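Local coordinates for protein beta-porphyranase A (Bacteroides plebeius, PDB 4AW7) that hydrolyses the sulfated red-algal polysaccharide porphyran at beta-1,4 linkages between galactose and L-galactose-6-sulfate, leaving agarose segments uncut, at residues L67-W72 and F140-N145; Y75-N80 and P89-Y94; I98-Y103 and N185-V190; E129-S132 and L136-E139. One frame throughout, in Å; residues are numbered along the deposited sequence.

Contact 1. Residues L67-W72 and F140-N145; sequences LGRKFW and FFEPLN. With GAL (beta-D-galactopyranose), chain B; L6S (6-O-sulfo-alpha-L-galactopyranose), chain C; L6S (6-O-sulfo-alpha-L-galactopyranose), chain D; AAL (3,6-anhydro-alpha-L-galactopyranose), chain E.
In the parallel barrel that carries the active site, Arg69 on strand 66-71 reaches past strand 104-106 to Glu142 and Asn145, which follow Phe141 in the chain. Its guanidinium grips Glu142 OE1 in a side-on salt bridge: NE lies 2.9 Å from that oxygen and meets it nearly head-on to the C-O bond, while NH2 comes from above the carboxylate plane. NH2 also donates to Asn145 OD1 at 2.8 Å, above the amide plane. Arginine suits this buried place, its donors serving several acceptors: NH1 turns to Glu272, the probable nucleophile, and His47; Ser227 and Ser271 hold Glu142 OE2. Asn145, its CG anti to the backbone N (chi1 -176°), sends ND2 to the rim of Phe71, 3.5 Å from CZ, its amide almost perpendicular to the ring; asparagine suits because ND2 also donates to O2 of a bound galactose. Phe71 turns one face to O4 of L6S (chain D). Lys70 NZ donates to AAL O2 at 2.9 Å. GAL (chain B) lies over one indole face of Trp72, its C5 above the centre, and Trp72 NE1 donates to O3S of L6S (chain C) at 2.9 Å. With an alanine here, that galactose would probably lose its aromatic platform and the sulfate an N-H donor. A substrate-binding asparagine directly before the probable acid-base glutamate, Glu146, is a hallmark of clan GH-A (beta/alpha)8-barrel glycosidases.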
# COMPACT_ATOMS: atom_id res chain seq x y z
N LEU A 67 0.70 -0.11 15.31
CA LEU A 67 2.07 0.28 14.91
C LEU A 67 2.51 -0.58 13.75
O LEU A 67 1.95 -1.64 13.52
CB LEU A 67 3.01 0.08 16.10
CG LEU A 67 2.52 0.71 17.40
CD1 LEU A 67 3.51 0.26 18.50
CD2 LEU A 67 2.35 2.23 17.34
N GLY A 68 3.51 -0.19 12.98
CA GLY A 68 4.23 1.06 13.07
C GLY A 68 5.59 0.87 12.46
O GLY A 68 5.80 -0.09 11.76
N ARG A 69 6.50 1.80 12.69
CA ARG A 69 7.82 1.78 12.05
C ARG A 69 8.80 2.57 12.89
O ARG A 69 8.43 3.58 13.48
CB ARG A 69 7.73 2.33 10.59
CG ARG A 69 8.92 2.06 9.71
CD ARG A 69 8.50 1.88 8.30
NE ARG A 69 9.54 1.67 7.30
CZ ARG A 69 10.02 2.63 6.50
NH1 ARG A 69 9.76 3.90 6.72
NH2 ARG A 69 10.78 2.27 5.48
N LYS A 70 10.04 2.09 12.93
CA LYS A 70 11.09 2.70 13.71
C LYS A 70 12.42 2.55 13.00
O LYS A 70 12.72 1.47 12.52
CB LYS A 70 11.18 1.96 15.06
CG LYS A 70 12.28 2.35 15.94
CD LYS A 70 11.97 3.59 16.65
CE LYS A 70 12.77 3.70 17.96
NZ LYS A 70 12.44 5.04 18.60
N PHE A 71 13.19 3.63 13.00
CA PHE A 71 14.56 3.62 12.48
C PHE A 71 15.53 3.20 13.57
O PHE A 71 16.17 4.03 14.23
CB PHE A 71 14.90 4.97 11.91
CG PHE A 71 14.28 5.22 10.56
CD1 PHE A 71 12.96 5.54 10.42
CD2 PHE A 71 15.02 5.02 9.42
CE1 PHE A 71 12.42 5.71 9.16
CE2 PHE A 71 14.49 5.23 8.16
CZ PHE A 71 13.20 5.56 8.03
N TRP A 72 15.58 1.92 13.83
CA TRP A 72 16.54 1.33 14.76
C TRP A 72 16.55 -0.15 14.55
O TRP A 72 15.52 -0.74 14.27
CB TRP A 72 16.16 1.64 16.20
CG TRP A 72 17.39 1.54 17.11
CD1 TRP A 72 17.73 0.51 17.93
CD2 TRP A 72 18.44 2.52 17.23
NE1 TRP A 72 18.91 0.82 18.59
CE2 TRP A 72 19.36 2.04 18.16
CE3 TRP A 72 18.66 3.77 16.64
CZ2 TRP A 72 20.50 2.77 18.52
CZ3 TRP A 72 19.77 4.50 17.00
CH2 TRP A 72 20.69 3.99 17.91
N PHE A 140 8.39 -7.33 11.53
CA PHE A 140 8.97 -7.08 10.20
C PHE A 140 10.30 -6.39 10.35
O PHE A 140 10.45 -5.43 11.09
CB PHE A 140 8.05 -6.18 9.35
CG PHE A 140 6.65 -6.71 9.23
CD1 PHE A 140 6.37 -7.70 8.32
CD2 PHE A 140 5.63 -6.26 10.06
CE1 PHE A 140 5.13 -8.25 8.24
CE2 PHE A 140 4.37 -6.79 9.97
CZ PHE A 140 4.13 -7.80 9.09
N PHE A 141 11.28 -6.87 9.58
CA PHE A 141 12.57 -6.19 9.46
C PHE A 141 12.76 -5.84 7.98
O PHE A 141 12.64 -6.70 7.12
CB PHE A 141 13.71 -7.08 9.97
CG PHE A 141 15.07 -6.42 9.94
CD1 PHE A 141 15.25 -5.08 10.25
CD2 PHE A 141 16.21 -7.16 9.66
CE1 PHE A 141 16.49 -4.50 10.25
CE2 PHE A 141 17.47 -6.57 9.71
CZ PHE A 141 17.61 -5.25 9.99
N GLU A 142 13.06 -4.57 7.75
CA GLU A 142 13.18 -3.96 6.42
C GLU A 142 14.57 -3.32 6.40
O GLU A 142 14.73 -2.14 6.73
CB GLU A 142 12.05 -2.96 6.25
CG GLU A 142 11.90 -2.35 4.87
CD GLU A 142 10.76 -1.33 4.81
OE1 GLU A 142 10.59 -0.56 5.77
OE2 GLU A 142 10.08 -1.31 3.75
N PRO A 143 15.62 -4.13 6.10
CA PRO A 143 17.00 -3.74 6.41
C PRO A 143 17.49 -2.32 6.12
O PRO A 143 18.21 -1.78 6.91
CB PRO A 143 17.77 -4.80 5.62
CG PRO A 143 16.99 -6.04 5.81
CD PRO A 143 15.54 -5.58 5.86
N LEU A 144 17.19 -1.78 4.93
CA LEU A 144 17.63 -0.43 4.58
C LEU A 144 16.51 0.37 3.95
O LEU A 144 15.94 -0.06 2.95
CB LEU A 144 18.82 -0.50 3.61
CG LEU A 144 20.08 -1.22 4.03
CD1 LEU A 144 21.03 -1.37 2.85
CD2 LEU A 144 20.79 -0.42 5.18
N ASN A 145 16.24 1.52 4.51
CA ASN A 145 15.22 2.40 3.96
C ASN A 145 15.73 3.12 2.73
O ASN A 145 16.86 3.65 2.73
CB ASN A 145 14.87 3.44 5.01
CG ASN A 145 13.74 4.35 4.54
OD1 ASN A 145 12.67 3.86 4.14
ND2 ASN A 145 13.97 5.66 4.59
C1 GAL B . 17.19 6.35 19.51
C2 GAL B . 18.20 6.87 20.51
C3 GAL B . 19.16 5.75 20.86
C4 GAL B . 18.36 4.52 21.31
C5 GAL B . 17.31 4.14 20.26
C6 GAL B . 16.43 2.95 20.67
O2 GAL B . 18.91 7.92 19.91
O3 GAL B . 20.02 6.20 21.89
O4 GAL B . 17.75 4.78 22.56
O5 GAL B . 16.45 5.25 19.98
O6 GAL B . 15.54 2.60 19.64
O1S L6S C . 21.59 -0.12 22.95
O2S L6S C . 22.12 0.80 20.74
O3S L6S C . 19.80 0.12 21.28
C1 L6S C . 21.41 5.93 21.66
C2 L6S C . 22.26 6.79 22.63
C3 L6S C . 21.96 6.41 24.08
C4 L6S C . 22.18 4.90 24.27
C5 L6S C . 21.30 4.11 23.27
C6 L6S C . 21.56 2.62 23.34
O2 L6S C . 21.97 8.19 22.47
O3 L6S C . 22.81 7.13 24.97
O4 L6S C . 23.59 4.59 24.07
O5 L6S C . 21.54 4.52 21.86
O6 L6S C . 20.71 1.98 22.40
S1 L6S C . 21.08 0.70 21.81
O1S L6S D . 8.40 9.00 11.77
O2S L6S D . 8.45 11.43 12.13
O3S L6S D . 10.34 10.01 12.78
C1 L6S D . 12.12 8.72 6.68
C2 L6S D . 13.51 9.12 7.12
C3 L6S D . 13.44 10.47 7.86
C4 L6S D . 12.46 10.32 9.09
C5 L6S D . 11.11 9.83 8.57
C6 L6S D . 10.25 9.33 9.76
O2 L6S D . 14.43 9.16 6.01
O3 L6S D . 14.73 10.91 8.30
O4 L6S D . 13.04 9.37 10.00
O5 L6S D . 11.18 8.67 7.73
O6 L6S D . 9.80 10.46 10.49
S1 L6S D . 9.18 10.21 11.86
C1 AAL E . 14.54 8.71 15.77
C2 AAL E . 13.64 8.04 16.78
C3 AAL E . 14.28 8.16 18.14
C4 AAL E . 15.62 7.48 18.08
C5 AAL E . 16.38 8.52 17.30
C6 AAL E . 15.94 9.83 17.94
O2 AAL E . 13.44 6.68 16.45
O3 AAL E . 14.61 9.53 18.39
O4 AAL E . 16.19 7.36 19.39
O5 AAL E . 15.94 8.50 15.93

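Contact 2. Residues Y75-N80 and P89-Y94; sequences YSYAYN and PQMKPY. With L6S (6-O-sulfo-alpha-L-galactopyranose), chain C.
The apolar part of this contact is small: Pro89 sets its CD and CG against helix 74-82, with CD 3.6 Å from Ala78 CB and CG 4.3 Å from Tyr77 CE1. A methyl group is all the helix offers at Ala78, and that lets the proline ring come close. The second kind is a Met-aromatic contact. Met91 bends at chi2 (57°), which carries SD back to the phenol, 4.8 Å from the centre of the Tyr77 ring and oblique to it; the flexible, polarisable thioether fits such a slanting approach. Water supplies the third kind. Tyr77 OH meets one water that donates to Gln90 O at 2.8 Å and another that accepts from Lys92 N, so the hydroxyl is tied to the loop backbone through two bridges, and no direct hydrogen bond spans the segments. The helix also serves the substrate: the ring of Tyr77 presents its CD2 edge to sulfate O3S of L6S (chain C) at 3.4 Å, while Asn80 makes weak, long bonds to O4 of that sugar. Helix 120-132 lies alongside, its Trp126 touching both Ala78 and Pro89 and its Tyr130 meeting Tyr77 and Met91, so helix 74-82 and the loop leading to strand 99-101 share one neighbour.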
# COMPACT_ATOMS: atom_id res chain seq x y z
N TYR A 75 21.97 -2.68 13.14
CA TYR A 75 23.13 -1.94 12.62
C TYR A 75 23.31 -0.63 13.37
O TYR A 75 24.45 -0.25 13.70
CB TYR A 75 23.05 -1.82 11.07
CG TYR A 75 22.92 -3.17 10.48
CD1 TYR A 75 24.02 -4.04 10.47
CD2 TYR A 75 21.71 -3.67 10.05
CE1 TYR A 75 23.90 -5.33 10.04
CE2 TYR A 75 21.58 -4.96 9.61
CZ TYR A 75 22.68 -5.82 9.63
OH TYR A 75 22.50 -7.15 9.19
N SER A 76 22.21 0.02 13.73
CA SER A 76 22.26 1.19 14.60
C SER A 76 22.69 0.73 16.02
O SER A 76 23.57 1.34 16.65
CB SER A 76 20.95 2.03 14.51
OG SER A 76 19.80 1.21 14.48
N TYR A 77 22.17 -0.40 16.50
CA TYR A 77 22.59 -0.93 17.81
C TYR A 77 24.10 -1.24 17.81
O TYR A 77 24.83 -0.86 18.72
CB TYR A 77 21.80 -2.19 18.11
CG TYR A 77 22.23 -2.91 19.38
CD1 TYR A 77 23.28 -3.82 19.35
CD2 TYR A 77 21.59 -2.70 20.61
CE1 TYR A 77 23.71 -4.49 20.48
CE2 TYR A 77 22.02 -3.36 21.77
CZ TYR A 77 23.08 -4.26 21.69
OH TYR A 77 23.52 -4.96 22.80
N ALA A 78 24.57 -1.93 16.78
CA ALA A 78 25.98 -2.35 16.71
C ALA A 78 26.90 -1.15 16.60
O ALA A 78 27.93 -1.11 17.30
CB ALA A 78 26.26 -3.34 15.59
N TYR A 79 26.58 -0.20 15.74
CA TYR A 79 27.45 0.97 15.56
C TYR A 79 27.55 1.76 16.86
O TYR A 79 28.62 2.26 17.21
CB TYR A 79 26.99 1.84 14.38
CG TYR A 79 27.96 2.96 14.13
CD1 TYR A 79 29.06 2.79 13.26
CD2 TYR A 79 27.80 4.19 14.75
CE1 TYR A 79 29.98 3.84 13.07
CE2 TYR A 79 28.71 5.21 14.56
CZ TYR A 79 29.79 5.03 13.72
OH TYR A 79 30.68 6.07 13.57
N ASN A 80 26.46 1.80 17.61
CA ASN A 80 26.44 2.48 18.91
C ASN A 80 27.44 1.87 19.90
O ASN A 80 27.99 2.60 20.74
CB ASN A 80 25.00 2.48 19.46
CG ASN A 80 24.88 3.09 20.83
OD1 ASN A 80 24.85 2.37 21.82
ND2 ASN A 80 24.76 4.40 20.90
N PRO A 89 29.42 -6.21 17.93
CA PRO A 89 29.78 -6.55 19.32
C PRO A 89 29.30 -7.97 19.62
O PRO A 89 28.74 -8.63 18.76
CB PRO A 89 29.01 -5.52 20.12
CG PRO A 89 27.70 -5.41 19.32
CD PRO A 89 28.17 -5.43 17.86
N GLN A 90 29.59 -8.48 20.82
CA GLN A 90 28.97 -9.74 21.23
C GLN A 90 27.63 -9.43 21.90
O GLN A 90 27.50 -8.48 22.67
CB GLN A 90 29.86 -10.58 22.17
CG GLN A 90 31.36 -10.60 21.84
CD GLN A 90 31.75 -11.64 20.81
OE1 GLN A 90 31.84 -12.84 21.13
NE2 GLN A 90 32.00 -11.20 19.58
N MET A 91 26.63 -10.22 21.57
CA MET A 91 25.30 -10.06 22.12
C MET A 91 25.26 -10.87 23.43
O MET A 91 25.72 -12.02 23.45
CB MET A 91 24.31 -10.57 21.07
CG MET A 91 22.92 -10.07 21.19
SD MET A 91 22.78 -8.31 21.16
CE MET A 91 21.07 -8.19 21.72
N LYS A 92 24.77 -10.26 24.51
CA LYS A 92 24.51 -10.98 25.78
C LYS A 92 23.66 -12.23 25.44
O LYS A 92 22.58 -12.12 24.85
CB LYS A 92 23.80 -10.06 26.78
CG LYS A 92 23.51 -10.66 28.21
CD LYS A 92 22.86 -9.61 29.13
CE LYS A 92 22.16 -10.23 30.38
NZ LYS A 92 22.93 -11.32 31.04
N PRO A 93 24.16 -13.43 25.74
CA PRO A 93 23.37 -14.59 25.33
C PRO A 93 22.00 -14.61 26.00
O PRO A 93 21.87 -14.28 27.20
CB PRO A 93 24.22 -15.77 25.79
CG PRO A 93 25.60 -15.22 25.76
CD PRO A 93 25.46 -13.84 26.30
N TYR A 94 21.00 -15.01 25.22
CA TYR A 94 19.61 -15.13 25.71
C TYR A 94 18.96 -16.29 24.97
O TYR A 94 18.88 -16.28 23.75
CB TYR A 94 18.82 -13.81 25.50
CG TYR A 94 17.35 -13.96 25.82
CD1 TYR A 94 16.91 -14.01 27.13
CD2 TYR A 94 16.40 -14.09 24.80
CE1 TYR A 94 15.55 -14.16 27.43
CE2 TYR A 94 15.04 -14.25 25.09
CZ TYR A 94 14.62 -14.28 26.42
OH TYR A 94 13.29 -14.44 26.76
O1S L6S C . 21.59 -0.12 22.95
O2S L6S C . 22.12 0.80 20.74
O3S L6S C . 19.80 0.12 21.28
C1 L6S C . 21.41 5.93 21.66
C2 L6S C . 22.26 6.79 22.63
C3 L6S C . 21.96 6.41 24.08
C4 L6S C . 22.18 4.90 24.27
C5 L6S C . 21.30 4.11 23.27
C6 L6S C . 21.56 2.62 23.34
O2 L6S C . 21.97 8.19 22.47
O3 L6S C . 22.81 7.13 24.97
O4 L6S C . 23.59 4.59 24.07
O5 L6S C . 21.54 4.52 21.86
O6 L6S C . 20.71 1.98 22.40
S1 L6S C . 21.08 0.70 21.81
O HOH W 1 26.26 -5.99 22.62
O HOH W 2 23.65 -7.54 24.44

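Contact 3. Residues I98-Y103 and N185-V190; sequences ISVKRY and NGKMKV. With K (potassium ion), chain G.
Lys187 lays the start of its aliphatic chain against Val100, its CB 3.9 Å from Val100 CG2. Val100 lies on strand 99-101 of the parallel sheet of the catalytic barrel, and Lys187 in the loop leading into strand 189-195; strand 136-142 runs between these two strands and pairs with both. A branched valine suits the strand and offers a methyl to the lysine's methylenes, while a long side chain with a charged tip can cover the valine and still end at a polar atom. Beyond CG the lysine runs fully extended, and this all-trans chain (chi2 -171°) is what lets NZ reach from beside Val100 to the carbonyl of Ile98. A leucine in its place would probably leave that carbonyl without its ammonium partner. At the other end of segment 98-103, Tyr103 directs its hydroxyl at a potassium ion, OH to K 2.9 Å, with the metal close to the plane of the ring. Lys187 NZ donates to Ile98 O at 2.8 Å, lying in the carbonyl plane on a lone pair.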
# COMPACT_ATOMS: atom_id res chain seq x y z
N ILE A 98 11.01 -15.79 22.77
CA ILE A 98 11.00 -14.58 21.94
C ILE A 98 9.56 -14.22 21.65
O ILE A 98 8.82 -14.97 21.02
CB ILE A 98 11.79 -14.74 20.65
CG1 ILE A 98 13.24 -15.14 20.95
CG2 ILE A 98 11.75 -13.44 19.85
CD1 ILE A 98 14.12 -15.30 19.74
N SER A 99 9.18 -13.03 22.08
CA SER A 99 7.90 -12.46 21.71
C SER A 99 8.08 -11.51 20.54
O SER A 99 9.17 -10.99 20.30
CB SER A 99 7.33 -11.67 22.86
OG SER A 99 6.90 -12.51 23.93
N VAL A 100 6.97 -11.29 19.83
CA VAL A 100 6.96 -10.49 18.61
C VAL A 100 6.08 -9.26 18.77
O VAL A 100 4.89 -9.40 19.11
CB VAL A 100 6.45 -11.31 17.42
CG1 VAL A 100 6.41 -10.45 16.18
CG2 VAL A 100 7.31 -12.54 17.18
N LYS A 101 6.64 -8.07 18.58
CA LYS A 101 5.88 -6.84 18.60
C LYS A 101 5.60 -6.42 17.16
O LYS A 101 6.51 -6.37 16.31
CB LYS A 101 6.60 -5.71 19.31
CG LYS A 101 5.75 -4.47 19.56
CD LYS A 101 6.54 -3.37 20.29
CE LYS A 101 5.79 -2.09 20.44
NZ LYS A 101 5.01 -2.13 21.66
N ARG A 102 4.35 -6.09 16.86
CA ARG A 102 3.98 -5.72 15.51
C ARG A 102 4.43 -4.31 15.20
O ARG A 102 3.85 -3.33 15.64
CB ARG A 102 2.49 -5.86 15.28
CG ARG A 102 2.08 -5.48 13.86
CD ARG A 102 0.63 -5.90 13.57
NE ARG A 102 0.18 -5.54 12.26
CZ ARG A 102 0.28 -6.30 11.19
NH1 ARG A 102 0.96 -7.42 11.19
NH2 ARG A 102 -0.26 -5.87 10.06
N TYR A 103 5.50 -4.21 14.41
CA TYR A 103 5.99 -2.96 13.80
C TYR A 103 7.06 -3.38 12.79
O TYR A 103 7.47 -4.54 12.75
CB TYR A 103 6.56 -1.99 14.83
CG TYR A 103 7.90 -2.32 15.46
CD1 TYR A 103 8.00 -3.23 16.49
CD2 TYR A 103 9.07 -1.71 15.02
CE1 TYR A 103 9.22 -3.50 17.08
CE2 TYR A 103 10.28 -1.98 15.58
CZ TYR A 103 10.36 -2.88 16.61
OH TYR A 103 11.57 -3.20 17.19
N ASN A 185 12.85 -18.00 12.57
CA ASN A 185 12.15 -18.42 11.37
C ASN A 185 10.68 -18.62 11.69
O ASN A 185 10.33 -19.34 12.65
CB ASN A 185 12.78 -19.71 10.81
CG ASN A 185 12.28 -20.07 9.40
OD1 ASN A 185 12.05 -21.25 9.10
ND2 ASN A 185 12.13 -19.08 8.54
N GLY A 186 9.81 -17.97 10.93
CA GLY A 186 8.37 -18.00 11.18
C GLY A 186 7.85 -16.88 12.06
O GLY A 186 6.64 -16.62 12.04
N LYS A 187 8.71 -16.26 12.87
CA LYS A 187 8.36 -15.16 13.77
C LYS A 187 8.63 -13.78 13.18
O LYS A 187 7.80 -12.88 13.30
CB LYS A 187 9.12 -15.26 15.10
CG LYS A 187 8.53 -16.27 15.98
CD LYS A 187 9.10 -16.24 17.33
CE LYS A 187 8.30 -17.23 18.16
NZ LYS A 187 8.87 -17.30 19.46
N MET A 188 9.77 -13.63 12.54
CA MET A 188 10.13 -12.37 11.88
C MET A 188 10.01 -12.53 10.41
O MET A 188 10.46 -13.51 9.85
CB MET A 188 11.59 -12.02 12.16
CG MET A 188 11.85 -11.76 13.59
SD MET A 188 13.51 -11.14 13.89
CE MET A 188 13.46 -9.69 12.83
N LYS A 189 9.45 -11.54 9.77
CA LYS A 189 9.35 -11.48 8.32
C LYS A 189 10.30 -10.43 7.80
O LYS A 189 10.35 -9.33 8.32
CB LYS A 189 7.95 -11.13 7.88
CG LYS A 189 6.88 -12.07 8.34
CD LYS A 189 6.97 -13.44 7.84
CE LYS A 189 6.13 -14.40 8.73
NZ LYS A 189 4.81 -13.83 9.04
N VAL A 190 11.07 -10.79 6.77
CA VAL A 190 12.03 -9.89 6.17
C VAL A 190 11.46 -9.34 4.86
O VAL A 190 10.99 -10.10 4.04
CB VAL A 190 13.42 -10.57 5.97
CG1 VAL A 190 14.40 -9.56 5.43
CG2 VAL A 190 13.91 -11.18 7.28
K K G . 11.50 -4.92 19.53

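Contact 4. Residues E129-S132 and L136-E139; sequences EYYS and LVPE. With K (potassium ion), chain G.
Apolar touches carry this contact, and Tyr131 makes them all from the last turn of helix 120-132. The side chains of Tyr131 and Pro138 cross at about a right angle, with Tyr131 CE1 3.4 Å from the proline CD, and further along the phenol OH lies 3.9 Å from Pro138 CG. Val137 comes in nearer the root of the ring: its CG1 is 3.9 Å from Tyr131 CD1, since the rotamer with CG1 beside the backbone N (chi1 -60°) turns that methyl to the helix. The same methyl approaches the backbone, 3.4 Å from Tyr131 O. These residues join the helix and second strand of a beta-alpha-beta unit, made of strand 104-106, helix 120-132 and strand 136-142, across the short turn between them. Beta-branched valine suits the strand, and with the proline it gives compact groups for a large ring to pack against. Aromatic contacts form a second group: Tyr130 brings CD2 over one face of the Tyr131 ring, 3.6 Å above its plane and toward the rim, and Phe141 meets Tyr131 edge-to-face. The last kind involves charge: Leu136 O lies at a long 3.4 Å from the potassium ion, whose second protein ligand is Tyr103 OH. Separately, Glu139, at the corner where the chain turns, forms a salt bridge with Arg102.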
# COMPACT_ATOMS: atom_id res chain seq x y z
N GLU A 129 22.01 -12.98 15.05
CA GLU A 129 22.50 -13.05 16.41
C GLU A 129 21.82 -12.00 17.33
O GLU A 129 21.43 -12.31 18.46
CB GLU A 129 24.03 -12.92 16.35
CG GLU A 129 24.77 -12.87 17.66
CD GLU A 129 24.83 -14.19 18.42
OE1 GLU A 129 24.35 -15.22 17.92
OE2 GLU A 129 25.41 -14.16 19.53
N TYR A 130 21.66 -10.78 16.83
CA TYR A 130 21.04 -9.71 17.56
C TYR A 130 19.59 -10.10 17.90
O TYR A 130 19.19 -10.06 19.06
CB TYR A 130 21.03 -8.43 16.70
CG TYR A 130 20.30 -7.27 17.33
CD1 TYR A 130 20.85 -6.57 18.39
CD2 TYR A 130 19.03 -6.87 16.87
CE1 TYR A 130 20.18 -5.51 18.96
CE2 TYR A 130 18.39 -5.82 17.44
CZ TYR A 130 18.95 -5.14 18.48
OH TYR A 130 18.31 -4.08 19.09
N TYR A 131 18.80 -10.50 16.90
CA TYR A 131 17.40 -10.79 17.15
C TYR A 131 17.17 -12.09 17.92
O TYR A 131 16.27 -12.17 18.75
CB TYR A 131 16.60 -10.72 15.85
CG TYR A 131 16.37 -9.31 15.33
CD1 TYR A 131 15.79 -8.34 16.12
CD2 TYR A 131 16.73 -8.95 14.03
CE1 TYR A 131 15.56 -7.07 15.66
CE2 TYR A 131 16.49 -7.68 13.54
CZ TYR A 131 15.93 -6.74 14.35
OH TYR A 131 15.68 -5.45 13.87
N SER A 132 17.96 -13.13 17.65
CA SER A 132 17.74 -14.41 18.34
C SER A 132 18.13 -14.35 19.80
O SER A 132 17.69 -15.23 20.57
CB SER A 132 18.43 -15.56 17.60
OG SER A 132 19.80 -15.45 17.73
N LEU A 136 12.29 -9.60 22.66
CA LEU A 136 11.20 -9.01 21.89
C LEU A 136 11.81 -8.60 20.54
O LEU A 136 12.84 -7.87 20.54
CB LEU A 136 10.66 -7.77 22.61
CG LEU A 136 9.36 -7.18 22.05
CD1 LEU A 136 8.17 -8.12 22.15
CD2 LEU A 136 9.12 -5.85 22.73
N VAL A 137 11.19 -9.04 19.46
CA VAL A 137 11.63 -8.70 18.12
C VAL A 137 10.51 -8.06 17.32
O VAL A 137 9.34 -8.30 17.58
CB VAL A 137 12.14 -9.96 17.39
CG1 VAL A 137 13.34 -10.58 18.16
CG2 VAL A 137 11.05 -10.98 17.14
N PRO A 138 10.84 -7.24 16.31
CA PRO A 138 9.78 -6.75 15.41
C PRO A 138 9.22 -7.83 14.55
O PRO A 138 9.93 -8.75 14.11
CB PRO A 138 10.52 -5.73 14.54
CG PRO A 138 11.95 -6.25 14.50
CD PRO A 138 12.18 -6.78 15.92
N GLU A 139 7.94 -7.72 14.23
CA GLU A 139 7.37 -8.65 13.29
C GLU A 139 8.00 -8.54 11.92
O GLU A 139 8.04 -9.54 11.19
CB GLU A 139 5.83 -8.46 13.20
CG GLU A 139 5.13 -9.47 12.31
CD GLU A 139 3.61 -9.37 12.32
OE1 GLU A 139 3.05 -8.47 12.99
OE2 GLU A 139 3.00 -10.21 11.64
K K G . 11.50 -4.92 19.53

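How the contacts relate
From the N terminus, strand 66-71 opens contact 1, and the chain at once enters helix 74-82, whose return loop closes contact 2 at residues 89-94. Strand 99-101 then opens contact 3. Helix 120-132 and the strand after it close contact 4 across a short turn; residues 140-145 complete contact 1, and 185-190 complete contact 3. Contacts 2 and 4 thus lie in series within the span of contact 1, contact 4 also lies within that of contact 3, and contacts 1 and 3 cross. Strand 136-142 serves contacts 1 and 4 and separates the strands of contact 3. Backbone bonds of Glu139 with Lys101 and Lys189 tie contact 4 to contact 3, and Phe141 packs on Tyr75 between contacts 1 and 2.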